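Local coordinates for agmatinase (Deinococcus radiodurans, PDB 1WOH), which probably hydrolyses agmatine to putrescine and urea, as a member of the arginase family that binds two manganese ions per subunit, at residues Ile100-Ala103 / Ala104-Arg108; Val123-Pro126 / Leu127-Phe131; Asn278-Thr282 / Gly283-Leu287; Met289-Leu292 / Val293-Leu297; Gly248-Tyr251 / Ala252-Met255. All blocks are in the same frame, centred on the assembly; numbering follows the deposited sequence.

Overall arrangement
All five contacts are local, within single helices or at their starts. Interactions 1 and 2 touch: helix 93-108 packs beside the short helix 124-128, both largely buried. Interactions 3 and 4 share helix 284-302, the first building its partly buried start, the second its buried middle. Interaction 5 starts helix 251-264 and touches interaction 4, where Tyr251 meets Arg291 and Glu295. Interaction 1 divides into an apolar inner face and a polar outer one; interaction 2 mixes leucine packing with an arginine serving several partners; interaction 4 carries an i to i+4 salt bridge; interactions 3 and 5 spend side-chain oxygens on backbone amides. Interactions 3, 4 and 5 reach a second subunit; 1 and 2 do not.

Interaction 1: residues Ile100-Ala103 / Ala104-Arg108; sequences ITEA and ARQVR
Ile100, Thr101, Glu102 and Ala103 give their carbonyl oxygens to the amides of Ala104, Arg105, Gln106 and Val107, four successive i to i+4 bonds of regular alpha helix, such as Thr101 O to Arg105 N at 2.9 Å. Long polar chains run over the outer side of these turns. Arg105 lies alongside Thr101 and points the same way, with CZ 3.6 Å from Thr101 CG2; NH1 is modelled so close to that methyl that its exact place is doubtful. With chi1 at -61°, Thr101 sets CG2 opposite its own amide nitrogen and OG1 beside it, where OG1 bonds Pro126 O of helix 124-128 and the NE of Arg129. Glu102 bends at chi2 (57°), bringing OE1 to 3.3 Å from Gln106 NE2, too poorly aligned for a hydrogen bond. Its carboxylate and the Arg105 guanidinium are opposite charges lying near each other, beyond a salt bridge. Apolar residues suit the inner side, the alanines allowing close approach: Ala103 and Val107 rest on strand 31-36, Ala104 on Phe116, and Ile100 on Val36 and Leu127. Such a division marks an amphipathic helix laid against the parallel sheet of the arginase alpha/beta fold.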
loop_
_atom_site.group_PDB
_atom_site.type_symbol
_atom_site.label_atom_id
_atom_site.label_comp_id
_atom_site.label_asym_id
_atom_site.label_seq_id
_atom_site.Cartn_x
_atom_site.Cartn_y
_atom_site.Cartn_z
ATOM N N ILE A 100 -8.800 -31.531 -7.748
ATOM C CA ILE A 100 -8.143 -31.399 -6.449
ATOM C C ILE A 100 -8.054 -32.760 -5.753
ATOM O O ILE A 100 -7.008 -33.130 -5.215
ATOM C CB ILE A 100 -8.912 -30.404 -5.547
ATOM C CG1 ILE A 100 -8.828 -28.999 -6.155
ATOM C CG2 ILE A 100 -8.331 -30.407 -4.139
ATOM C CD1 ILE A 100 -9.792 -27.995 -5.550
ATOM N N THR A 101 -9.156 -33.506 -5.766
ATOM C CA THR A 101 -9.181 -34.826 -5.147
ATOM C C THR A 101 -8.208 -35.787 -5.828
ATOM O O THR A 101 -7.492 -36.542 -5.159
ATOM C CB THR A 101 -10.588 -35.449 -5.202
ATOM O OG1 THR A 101 -11.507 -34.612 -4.488
ATOM C CG2 THR A 101 -10.579 -36.849 -4.575
ATOM N N GLU A 102 -8.181 -35.759 -7.157
ATOM C CA GLU A 102 -7.296 -36.642 -7.906
ATOM C C GLU A 102 -5.833 -36.330 -7.621
ATOM O O GLU A 102 -5.039 -37.235 -7.369
ATOM C CB GLU A 102 -7.577 -36.536 -9.410
ATOM C CG GLU A 102 -6.642 -37.376 -10.284
ATOM C CD GLU A 102 -6.654 -38.860 -9.930
ATOM O OE1 GLU A 102 -5.841 -39.618 -10.507
ATOM O OE2 GLU A 102 -7.472 -39.276 -9.082
ATOM N N ALA A 103 -5.475 -35.050 -7.655
ATOM C CA ALA A 103 -4.101 -34.655 -7.391
ATOM C C ALA A 103 -3.713 -35.005 -5.958
ATOM O O ALA A 103 -2.605 -35.473 -5.708
ATOM C CB ALA A 103 -3.923 -33.160 -7.638
ATOM N N ALA A 104 -4.627 -34.780 -5.018
ATOM C CA ALA A 104 -4.359 -35.072 -3.613
ATOM C C ALA A 104 -4.137 -36.573 -3.421
ATOM O O ALA A 104 -3.239 -36.979 -2.690
ATOM C CB ALA A 104 -5.510 -34.589 -2.744
ATOM N N ARG A 105 -4.954 -37.392 -4.075
ATOM C CA ARG A 105 -4.797 -38.843 -3.971
ATOM C C ARG A 105 -3.427 -39.272 -4.476
ATOM O O ARG A 105 -2.760 -40.108 -3.856
ATOM C CB ARG A 105 -5.864 -39.580 -4.786
ATOM C CG ARG A 105 -7.225 -39.682 -4.131
ATOM C CD ARG A 105 -7.902 -40.985 -4.540
ATOM N NE ARG A 105 -9.280 -41.078 -4.066
ATOM C CZ ARG A 105 -10.296 -40.413 -4.605
ATOM N NH1 ARG A 105 -10.086 -39.610 -5.638
ATOM N NH2 ARG A 105 -11.520 -40.552 -4.113
ATOM N N GLN A 106 -3.017 -38.712 -5.610
ATOM C CA GLN A 106 -1.726 -39.044 -6.202
ATOM C C GLN A 106 -0.571 -38.621 -5.303
ATOM O O GLN A 106 0.412 -39.348 -5.161
ATOM C CB GLN A 106 -1.581 -38.382 -7.572
ATOM C CG GLN A 106 -2.663 -38.778 -8.567
ATOM C CD GLN A 106 -2.476 -38.124 -9.921
ATOM O OE1 GLN A 106 -2.197 -36.926 -10.013
ATOM N NE2 GLN A 106 -2.638 -38.907 -10.985
ATOM N N VAL A 107 -0.686 -37.444 -4.703
ATOM C CA VAL A 107 0.357 -36.949 -3.818
ATOM C C VAL A 107 0.403 -37.761 -2.527
ATOM O O VAL A 107 1.481 -38.115 -2.037
ATOM C CB VAL A 107 0.141 -35.452 -3.497
ATOM C CG1 VAL A 107 1.037 -35.021 -2.328
ATOM C CG2 VAL A 107 0.456 -34.627 -4.734
ATOM N N ARG A 108 -0.765 -38.072 -1.984
ATOM C CA ARG A 108 -0.828 -38.853 -0.756
ATOM C C ARG A 108 -0.129 -40.205 -0.912
ATOM O O ARG A 108 0.580 -40.660 -0.012
ATOM C CB ARG A 108 -2.286 -39.072 -0.352
ATOM C CG ARG A 108 -2.666 -38.389 0.943
ATOM C CD ARG A 108 -3.008 -39.414 2.006
ATOM N NE ARG A 108 -4.231 -40.131 1.677
ATOM C CZ ARG A 108 -4.690 -41.187 2.340
ATOM N NH1 ARG A 108 -4.028 -41.667 3.384
ATOM N NH2 ARG A 108 -5.822 -41.762 1.960
#

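Interaction 2: residues Val123-Pro126 / Leu127-Phe131; sequences VSYP and LLRAF
Leu127 folds back over the carbonyl of Val123 in the short helix 124-128, which follows the manganese ligand His121 in the arginase fold. The amide of Leu127 bonds Val123 O at 3.1 Å, and its side chain bends over the same oxygen, with CD2 3.4 Å away. CD2 also lies 4.0 Å from Val123 CG2, the two branched chains running abreast. Leucine suits this buried place, because its other neighbours include Ile100, Phe116 and Tyr225. Pro126 is at home in a first helical turn, where its lack of an amide hydrogen costs little; its carbonyl oxygen still takes part, as the acceptor of a weak bond from Arg129 N. That same backbone nitrogen bonds Tyr125 O at 3.1 Å. The Arg129 chain then crosses the Tyr125 ring obliquely, CD 3.7 Å from CE1, before a bend at chi3 (-59°) turns the guanidinium 51° from the ring plane. That bend lets one group serve several partners: NE bonds Thr101 OG1 of helix 93-108, and NH2 forms a salt bridge with Asp98. The last nitrogen, NH1, stays near the phenol and gives a hydrogen bond to a water 3.1 Å away, which also lies 3.2 Å from Tyr125 OH.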
loop_
_atom_site.group_PDB
_atom_site.type_symbol
_atom_site.label_atom_id
_atom_site.label_comp_id
_atom_site.label_asym_id
_atom_site.label_seq_id
_atom_site.Cartn_x
_atom_site.Cartn_y
_atom_site.Cartn_z
ATOM N N VAL A 123 -11.613 -25.668 -0.264
ATOM C CA VAL A 123 -10.730 -26.697 -0.807
ATOM C C VAL A 123 -10.566 -27.905 0.124
ATOM O O VAL A 123 -10.176 -28.987 -0.327
ATOM C CB VAL A 123 -9.327 -26.129 -1.154
ATOM C CG1 VAL A 123 -9.464 -24.967 -2.135
ATOM C CG2 VAL A 123 -8.602 -25.700 0.112
ATOM N N SER A 124 -10.861 -27.732 1.411
ATOM C CA SER A 124 -10.731 -28.831 2.371
ATOM C C SER A 124 -11.649 -29.998 2.015
ATOM O O SER A 124 -11.336 -31.147 2.314
ATOM C CB SER A 124 -11.053 -28.364 3.791
ATOM O OG SER A 124 -10.132 -27.384 4.232
ATOM N N TYR A 125 -12.778 -29.705 1.379
ATOM C CA TYR A 125 -13.704 -30.766 1.001
ATOM C C TYR A 125 -13.079 -31.724 -0.019
ATOM O O TYR A 125 -12.932 -32.914 0.263
ATOM C CB TYR A 125 -15.019 -30.169 0.474
ATOM C CG TYR A 125 -15.880 -31.146 -0.304
ATOM C CD1 TYR A 125 -16.092 -32.445 0.162
ATOM C CD2 TYR A 125 -16.477 -30.770 -1.509
ATOM C CE1 TYR A 125 -16.878 -33.353 -0.559
ATOM C CE2 TYR A 125 -17.270 -31.670 -2.240
ATOM C CZ TYR A 125 -17.461 -32.957 -1.757
ATOM O OH TYR A 125 -18.219 -33.858 -2.477
ATOM N N PRO A 126 -12.690 -31.228 -1.210
ATOM C CA PRO A 126 -12.092 -32.148 -2.182
ATOM C C PRO A 126 -10.782 -32.775 -1.714
ATOM O O PRO A 126 -10.443 -33.891 -2.109
ATOM C CB PRO A 126 -11.941 -31.288 -3.439
ATOM C CG PRO A 126 -11.848 -29.890 -2.907
ATOM C CD PRO A 126 -12.870 -29.886 -1.795
ATOM N N LEU A 127 -10.045 -32.057 -0.869
ATOM C CA LEU A 127 -8.794 -32.573 -0.321
ATOM C C LEU A 127 -9.124 -33.799 0.535
ATOM O O LEU A 127 -8.518 -34.865 0.391
ATOM C CB LEU A 127 -8.131 -31.506 0.559
ATOM C CG LEU A 127 -6.845 -30.789 0.147
ATOM C CD1 LEU A 127 -6.611 -30.868 -1.339
ATOM C CD2 LEU A 127 -6.927 -29.341 0.630
ATOM N N LEU A 128 -10.095 -33.643 1.429
ATOM C CA LEU A 128 -10.483 -34.734 2.313
ATOM C C LEU A 128 -11.004 -35.963 1.579
ATOM O O LEU A 128 -10.828 -37.082 2.058
ATOM C CB LEU A 128 -11.512 -34.248 3.338
ATOM C CG LEU A 128 -10.889 -33.462 4.499
ATOM C CD1 LEU A 128 -11.962 -32.764 5.328
ATOM C CD2 LEU A 128 -10.081 -34.440 5.368
ATOM N N ARG A 129 -11.624 -35.772 0.416
ATOM C CA ARG A 129 -12.134 -36.923 -0.324
ATOM C C ARG A 129 -11.013 -37.901 -0.661
ATOM O O ARG A 129 -11.265 -39.079 -0.926
ATOM C CB ARG A 129 -12.832 -36.485 -1.618
ATOM C CG ARG A 129 -14.123 -35.713 -1.407
ATOM C CD ARG A 129 -14.974 -35.660 -2.684
ATOM N NE ARG A 129 -14.282 -35.037 -3.809
ATOM C CZ ARG A 129 -14.873 -34.706 -4.954
ATOM N NH1 ARG A 129 -16.171 -34.939 -5.125
ATOM N NH2 ARG A 129 -14.176 -34.144 -5.930
ATOM N N ALA A 130 -9.775 -37.420 -0.645
ATOM C CA ALA A 130 -8.637 -38.273 -0.958
ATOM C C ALA A 130 -8.232 -39.169 0.210
ATOM O O ALA A 130 -7.310 -39.975 0.082
ATOM C CB ALA A 130 -7.455 -37.422 -1.392
ATOM N N PHE A 131 -8.916 -39.029 1.341
ATOM C CA PHE A 131 -8.613 -39.823 2.531
ATOM C C PHE A 131 -9.759 -40.777 2.870
ATOM O O PHE A 131 -9.984 -41.114 4.030
ATOM C CB PHE A 131 -8.345 -38.900 3.727
ATOM C CG PHE A 131 -7.142 -38.014 3.552
ATOM C CD1 PHE A 131 -7.161 -36.954 2.646
ATOM C CD2 PHE A 131 -5.982 -38.249 4.285
ATOM C CE1 PHE A 131 -6.038 -36.137 2.474
ATOM C CE2 PHE A 131 -4.852 -37.442 4.124
ATOM C CZ PHE A 131 -4.878 -36.385 3.218
HETATM O O HOH W 1 -18.213 -36.778 -3.766
#

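Interaction 3: residues Asn278-Thr282 / Gly283-Leu287; sequences NLDPT and GRSEL
An Asx turn and a type I beta turn, both beginning at Asp280, lead the chain into helix 284-302, with Ser285 and Thr282 gripping the Asp280 carboxylate. OD1 is met on its anti side by Ser285, whose N lies 2.9 Å and whose OG lies 2.6 Å from it, so that the oxygen holds both an amide of the first helical turn and the hydroxyl. OD2 accepts from Thr282 N at 2.9 Å, the bond that defines the Asx turn, and from Thr282 OG1 on the syn side. Four bonds thus fix the carboxylate's rotation, and a short acidic residue suits a place where so many donors converge. Having given its proton to OD2, Thr282 OG1 accepts from Arg284 N at 3.2 Å in a nearly straight bond (171°) and, in a more bent bond, from Arg284 NH1 at 2.9 Å. Chi1 of 73° tucks this hydroxyl between the backbone N and the carbonyl carbon, where it can give to Asp280 and accept from Arg284. Arg284 crosses Asp280 at about a right angle, and their salt bridge, OD2 to NH1 at 3.9 Å, is long and rests on charge alone. Gly283 closes the beta turn through its N to Asp280 O at 3.1 Å and occupies the N-cap; its positive phi (74°) favours glycine, and a CB here would crowd Thr282 O. Arg284 NH2 bonds Ala236 O, and Arg45 of a second subunit reaches Thr282 O. The turn closes the loop from strand 266-273 to helix 284-302, while Glu286 and Leu287 pack on helix 51-59.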
loop_
_atom_site.group_PDB
_atom_site.type_symbol
_atom_site.label_atom_id
_atom_site.label_comp_id
_atom_site.label_asym_id
_atom_site.label_seq_id
_atom_site.Cartn_x
_atom_site.Cartn_y
_atom_site.Cartn_z
ATOM N N ASN A 278 -2.438 -10.481 -0.175
ATOM C CA ASN A 278 -2.767 -9.152 -0.670
ATOM C C ASN A 278 -3.382 -8.266 0.398
ATOM O O ASN A 278 -3.453 -7.044 0.230
ATOM C CB ASN A 278 -3.739 -9.271 -1.843
ATOM C CG ASN A 278 -4.971 -10.079 -1.488
ATOM O OD1 ASN A 278 -4.864 -11.177 -0.943
ATOM N ND2 ASN A 278 -6.146 -9.542 -1.798
ATOM N N LEU A 279 -3.827 -8.877 1.495
ATOM C CA LEU A 279 -4.447 -8.129 2.581
ATOM C C LEU A 279 -3.496 -7.834 3.734
ATOM O O LEU A 279 -3.913 -7.313 4.770
ATOM C CB LEU A 279 -5.680 -8.870 3.099
ATOM C CG LEU A 279 -6.809 -8.998 2.067
ATOM C CD1 LEU A 279 -7.955 -9.788 2.658
ATOM C CD2 LEU A 279 -7.290 -7.611 1.646
ATOM N N ASP A 280 -2.224 -8.181 3.564
ATOM C CA ASP A 280 -1.227 -7.887 4.601
ATOM C C ASP A 280 0.047 -7.404 3.916
ATOM O O ASP A 280 0.928 -8.197 3.586
ATOM C CB ASP A 280 -0.902 -9.115 5.450
ATOM C CG ASP A 280 0.141 -8.811 6.522
ATOM O OD1 ASP A 280 0.495 -9.718 7.305
ATOM O OD2 ASP A 280 0.602 -7.649 6.580
ATOM N N PRO A 281 0.159 -6.090 3.697
ATOM C CA PRO A 281 1.354 -5.557 3.038
ATOM C C PRO A 281 2.644 -5.667 3.844
ATOM O O PRO A 281 3.722 -5.409 3.317
ATOM C CB PRO A 281 0.968 -4.112 2.730
ATOM C CG PRO A 281 -0.018 -3.779 3.798
ATOM C CD PRO A 281 -0.844 -5.034 3.918
ATOM N N THR A 282 2.544 -6.046 5.113
ATOM C CA THR A 282 3.741 -6.190 5.939
ATOM C C THR A 282 4.379 -7.537 5.651
ATOM O O THR A 282 5.550 -7.762 5.965
ATOM C CB THR A 282 3.425 -6.141 7.453
ATOM O OG1 THR A 282 2.787 -7.364 7.850
ATOM C CG2 THR A 282 2.524 -4.952 7.776
ATOM N N GLY A 283 3.595 -8.435 5.066
ATOM C CA GLY A 283 4.090 -9.761 4.743
ATOM C C GLY A 283 4.267 -10.699 5.926
ATOM O O GLY A 283 4.696 -11.841 5.747
ATOM N N ARG A 284 3.936 -10.254 7.134
ATOM C CA ARG A 284 4.112 -11.136 8.290
ATOM C C ARG A 284 3.148 -12.320 8.289
ATOM O O ARG A 284 3.459 -13.376 8.841
ATOM C CB ARG A 284 3.972 -10.363 9.605
ATOM C CG ARG A 284 2.562 -9.907 9.984
ATOM C CD ARG A 284 2.642 -9.266 11.370
ATOM N NE ARG A 284 1.377 -8.734 11.859
ATOM C CZ ARG A 284 0.766 -7.659 11.370
ATOM N NH1 ARG A 284 1.293 -6.987 10.353
ATOM N NH2 ARG A 284 -0.352 -7.231 11.930
ATOM N N SER A 285 1.985 -12.155 7.666
ATOM C CA SER A 285 1.025 -13.261 7.628
ATOM C C SER A 285 1.583 -14.504 6.936
ATOM O O SER A 285 1.512 -15.609 7.489
ATOM C CB SER A 285 -0.279 -12.829 6.942
ATOM O OG SER A 285 -0.939 -11.833 7.700
ATOM N N GLU A 286 2.132 -14.350 5.731
ATOM C CA GLU A 286 2.663 -15.520 5.037
ATOM C C GLU A 286 3.948 -16.027 5.677
ATOM O O GLU A 286 4.215 -17.230 5.681
ATOM C CB GLU A 286 2.895 -15.240 3.542
ATOM C CG GLU A 286 3.754 -14.032 3.212
ATOM C CD GLU A 286 2.918 -12.815 2.858
ATOM O OE1 GLU A 286 3.250 -12.147 1.856
ATOM O OE2 GLU A 286 1.935 -12.524 3.580
ATOM N N LEU A 287 4.743 -15.115 6.225
ATOM C CA LEU A 287 5.983 -15.518 6.874
ATOM C C LEU A 287 5.687 -16.388 8.090
ATOM O O LEU A 287 6.255 -17.475 8.237
ATOM C CB LEU A 287 6.794 -14.282 7.273
ATOM C CG LEU A 287 7.490 -13.637 6.067
ATOM C CD1 LEU A 287 8.079 -12.284 6.439
ATOM C CD2 LEU A 287 8.581 -14.585 5.566
#

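Interaction 4: residues Met289-Leu292 / Val293-Leu297; sequences MARL and VMETL
Glu295 and Arg291 form an i to i+4 salt bridge on helix 284-302 of the arginase alpha/beta fold, their chains leaving the helix in the same direction, one beside the other. Beneath them Glu295 N bonds Arg291 O at 2.7 Å. From that backbone, Glu295 CB sits 3.4 Å from Arg291 O, and CG continues the chain opposite the amide nitrogen (chi1 -177°), extending the glutamate along the arginine. CD comes to 3.8 Å from Arg291 NH2. Of the two oxygens, OE1 stays at 4.0 Å from NH2, whereas OE2 takes both bonds, from NH2 at 3.0 Å and NE at 3.2 Å. The arginine thus grips side-on with two nitrogens, and OE2 lies close to the guanidinium plane, although both donors reach it from one face of the carboxylate. Tyr251 of helix 251-264 adds a third hydrogen bond, from its OH to OE2, probably favouring the charged carboxylate. Arg291 NH1 forms a salt bridge with Glu245 of a second subunit. The next residue, Thr296, suits the buried side by spending its hydroxyl on the helix itself: N and OG1 approach Leu292 O from opposite faces of the carbonyl, OG1 at 2.7 Å.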
loop_
_atom_site.group_PDB
_atom_site.type_symbol
_atom_site.label_atom_id
_atom_site.label_comp_id
_atom_site.label_asym_id
_atom_site.label_seq_id
_atom_site.Cartn_x
_atom_site.Cartn_y
_atom_site.Cartn_z
ATOM N N MET A 289 2.804 -17.963 8.828
ATOM C CA MET A 289 2.078 -19.185 8.496
ATOM C C MET A 289 2.940 -20.246 7.815
ATOM O O MET A 289 2.672 -21.443 7.941
ATOM C CB MET A 289 0.844 -18.857 7.658
ATOM C CG MET A 289 -0.242 -18.136 8.448
ATOM S SD MET A 289 -0.923 -19.046 9.888
ATOM C CE MET A 289 -0.434 -20.725 9.529
ATOM N N ALA A 290 3.971 -19.825 7.091
ATOM C CA ALA A 290 4.868 -20.791 6.465
ATOM C C ALA A 290 5.653 -21.451 7.603
ATOM O O ALA A 290 5.909 -22.661 7.583
ATOM C CB ALA A 290 5.822 -20.095 5.505
ATOM N N ARG A 291 6.030 -20.653 8.601
ATOM C CA ARG A 291 6.769 -21.194 9.734
ATOM C C ARG A 291 5.893 -22.165 10.518
ATOM O O ARG A 291 6.363 -23.201 10.989
ATOM C CB ARG A 291 7.245 -20.083 10.674
ATOM C CG ARG A 291 8.070 -20.652 11.820
ATOM C CD ARG A 291 8.308 -19.673 12.946
ATOM N NE ARG A 291 8.237 -20.378 14.224
ATOM C CZ ARG A 291 8.755 -19.932 15.361
ATOM N NH1 ARG A 291 9.401 -18.775 15.394
ATOM N NH2 ARG A 291 8.605 -20.641 16.472
ATOM N N LEU A 292 4.616 -21.828 10.667
ATOM C CA LEU A 292 3.706 -22.700 11.396
ATOM C C LEU A 292 3.682 -24.077 10.744
ATOM O O LEU A 292 3.691 -25.099 11.432
ATOM C CB LEU A 292 2.275 -22.133 11.406
ATOM C CG LEU A 292 1.337 -22.905 12.342
ATOM C CD1 LEU A 292 1.437 -22.300 13.741
ATOM C CD2 LEU A 292 -0.109 -22.818 11.873
ATOM N N VAL A 293 3.642 -24.111 9.414
ATOM C CA VAL A 293 3.610 -25.392 8.718
ATOM C C VAL A 293 4.898 -26.154 8.996
ATOM O O VAL A 293 4.865 -27.344 9.332
ATOM C CB VAL A 293 3.444 -25.217 7.188
ATOM C CG1 VAL A 293 3.596 -26.563 6.490
ATOM C CG2 VAL A 293 2.061 -24.631 6.874
ATOM N N MET A 294 6.031 -25.466 8.879
ATOM C CA MET A 294 7.317 -26.115 9.115
ATOM C C MET A 294 7.486 -26.559 10.565
ATOM O O MET A 294 8.020 -27.641 10.825
ATOM C CB MET A 294 8.483 -25.192 8.720
ATOM C CG MET A 294 8.609 -24.922 7.217
ATOM S SD MET A 294 8.461 -26.381 6.170
ATOM C CE MET A 294 9.987 -27.291 6.628
ATOM N N GLU A 295 7.041 -25.735 11.508
ATOM C CA GLU A 295 7.161 -26.106 12.909
ATOM C C GLU A 295 6.228 -27.274 13.208
ATOM O O GLU A 295 6.570 -28.174 13.978
ATOM C CB GLU A 295 6.836 -24.929 13.831
ATOM C CG GLU A 295 7.023 -25.273 15.314
ATOM C CD GLU A 295 6.998 -24.055 16.218
ATOM O OE1 GLU A 295 7.100 -24.224 17.450
ATOM O OE2 GLU A 295 6.876 -22.929 15.700
ATOM N N THR A 296 5.048 -27.276 12.595
ATOM C CA THR A 296 4.122 -28.375 12.830
ATOM C C THR A 296 4.746 -29.681 12.348
ATOM O O THR A 296 4.660 -30.706 13.025
ATOM C CB THR A 296 2.774 -28.141 12.120
ATOM O OG1 THR A 296 2.140 -26.985 12.688
ATOM C CG2 THR A 296 1.856 -29.345 12.306
ATOM N N LEU A 297 5.384 -29.648 11.184
ATOM C CA LEU A 297 6.030 -30.846 10.659
ATOM C C LEU A 297 7.157 -31.308 11.589
ATOM O O LEU A 297 7.404 -32.510 11.720
ATOM C CB LEU A 297 6.571 -30.585 9.254
ATOM C CG LEU A 297 5.498 -30.377 8.177
ATOM C CD1 LEU A 297 6.145 -29.912 6.882
ATOM C CD2 LEU A 297 4.731 -31.673 7.956
#

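Interaction 5: residues Gly248-Tyr251 / Ala252-Met255; sequences GLTY and AQGM
A capping box starts helix 251-264, with Thr250 as N-cap and Gln253 as its partner three residues on. Thr250 OG1 accepts from Gln253 N at 3.0 Å, and the glutamine returns the favour, OE1 taking the Thr250 amide at 2.9 Å in a fairly straight bond (162°). Chi1 of 60° places the threonine oxygen between its backbone N and carbonyl carbon, facing into the first turn. The Gln253 chain, extended beyond CG, crosses Thr250 at about a right angle, so that CG passes 3.2 Å from OG1 before the amide reaches back. A water lies 2.8 Å from Gln253 OE1 and could donate to it or to Gly248 O. Leu249 supplies the apolar flank, with CD2 4.1 Å from Gln253 CB, and packs with Gln253 on helix 204-209. Leu249 CD1 lies 4.1 Å from Gly254 CA. Further along, Tyr251 and Met255 lie side by side: CE2 is 4.1 Å from Met255 CB, and SD makes an oblique Met-aromatic contact 5.3 Å from the ring centroid. Both side chains pack on Leu292 of helix 284-302, while Asp247 of a second subunit accepts from Ala252 N. Together the threonine oxygen and the Asp247 carboxylate of the second subunit take up amides of the first turn, and the negative charge of that aspartate would probably be favoured by the helix dipole.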
loop_
_atom_site.group_PDB
_atom_site.type_symbol
_atom_site.label_atom_id
_atom_site.label_comp_id
_atom_site.label_asym_id
_atom_site.label_seq_id
_atom_site.Cartn_x
_atom_site.Cartn_y
_atom_site.Cartn_z
ATOM N N GLY A 248 -8.273 -13.778 18.814
ATOM C CA GLY A 248 -8.046 -15.140 18.380
ATOM C C GLY A 248 -6.805 -15.751 19.002
ATOM O O GLY A 248 -6.262 -15.238 19.988
ATOM N N LEU A 249 -6.360 -16.853 18.414
ATOM C CA LEU A 249 -5.188 -17.580 18.878
ATOM C C LEU A 249 -3.897 -16.829 18.627
ATOM O O LEU A 249 -3.729 -16.222 17.579
ATOM C CB LEU A 249 -5.060 -18.907 18.132
ATOM C CG LEU A 249 -6.173 -19.937 18.241
ATOM C CD1 LEU A 249 -5.962 -21.003 17.193
ATOM C CD2 LEU A 249 -6.175 -20.544 19.644
ATOM N N THR A 250 -2.977 -16.870 19.586
ATOM C CA THR A 250 -1.675 -16.264 19.338
ATOM C C THR A 250 -0.991 -17.385 18.565
ATOM O O THR A 250 -1.503 -18.520 18.517
ATOM C CB THR A 250 -0.865 -16.033 20.631
ATOM O OG1 THR A 250 -0.660 -17.291 21.278
ATOM C CG2 THR A 250 -1.593 -15.092 21.571
ATOM N N TYR A 251 0.151 -17.093 17.956
ATOM C CA TYR A 251 0.874 -18.120 17.217
ATOM C C TYR A 251 1.209 -19.256 18.190
ATOM O O TYR A 251 1.042 -20.431 17.873
ATOM C CB TYR A 251 2.168 -17.539 16.626
ATOM C CG TYR A 251 3.038 -18.555 15.899
ATOM C CD1 TYR A 251 3.047 -18.628 14.507
ATOM C CD2 TYR A 251 3.847 -19.452 16.610
ATOM C CE1 TYR A 251 3.837 -19.570 13.835
ATOM C CE2 TYR A 251 4.641 -20.397 15.953
ATOM C CZ TYR A 251 4.630 -20.451 14.567
ATOM O OH TYR A 251 5.402 -21.384 13.905
ATOM N N ALA A 252 1.668 -18.892 19.387
ATOM C CA ALA A 252 2.043 -19.886 20.393
ATOM C C ALA A 252 0.899 -20.823 20.788
ATOM O O ALA A 252 1.094 -22.025 20.936
ATOM C CB ALA A 252 2.599 -19.184 21.632
ATOM N N GLN A 253 -0.297 -20.280 20.962
ATOM C CA GLN A 253 -1.435 -21.112 21.345
ATOM C C GLN A 253 -1.813 -22.086 20.234
ATOM O O GLN A 253 -2.050 -23.273 20.483
ATOM C CB GLN A 253 -2.635 -20.237 21.681
ATOM C CG GLN A 253 -2.435 -19.355 22.886
ATOM C CD GLN A 253 -3.599 -18.419 23.074
ATOM O OE1 GLN A 253 -4.041 -17.777 22.120
ATOM N NE2 GLN A 253 -4.107 -18.328 24.305
ATOM N N GLY A 254 -1.883 -21.580 19.007
ATOM C CA GLY A 254 -2.227 -22.441 17.891
ATOM C C GLY A 254 -1.205 -23.556 17.763
ATOM O O GLY A 254 -1.548 -24.720 17.548
ATOM N N MET A 255 0.067 -23.193 17.906
ATOM C CA MET A 255 1.160 -24.152 17.800
ATOM C C MET A 255 1.139 -25.187 18.928
ATOM O O MET A 255 1.469 -26.354 18.708
ATOM C CB MET A 255 2.498 -23.401 17.782
ATOM C CG MET A 255 3.668 -24.197 17.216
ATOM S SD MET A 255 3.344 -24.826 15.554
ATOM C CE MET A 255 3.250 -26.577 15.905
HETATM O O HOH W 2 -4.877 -15.235 22.796
#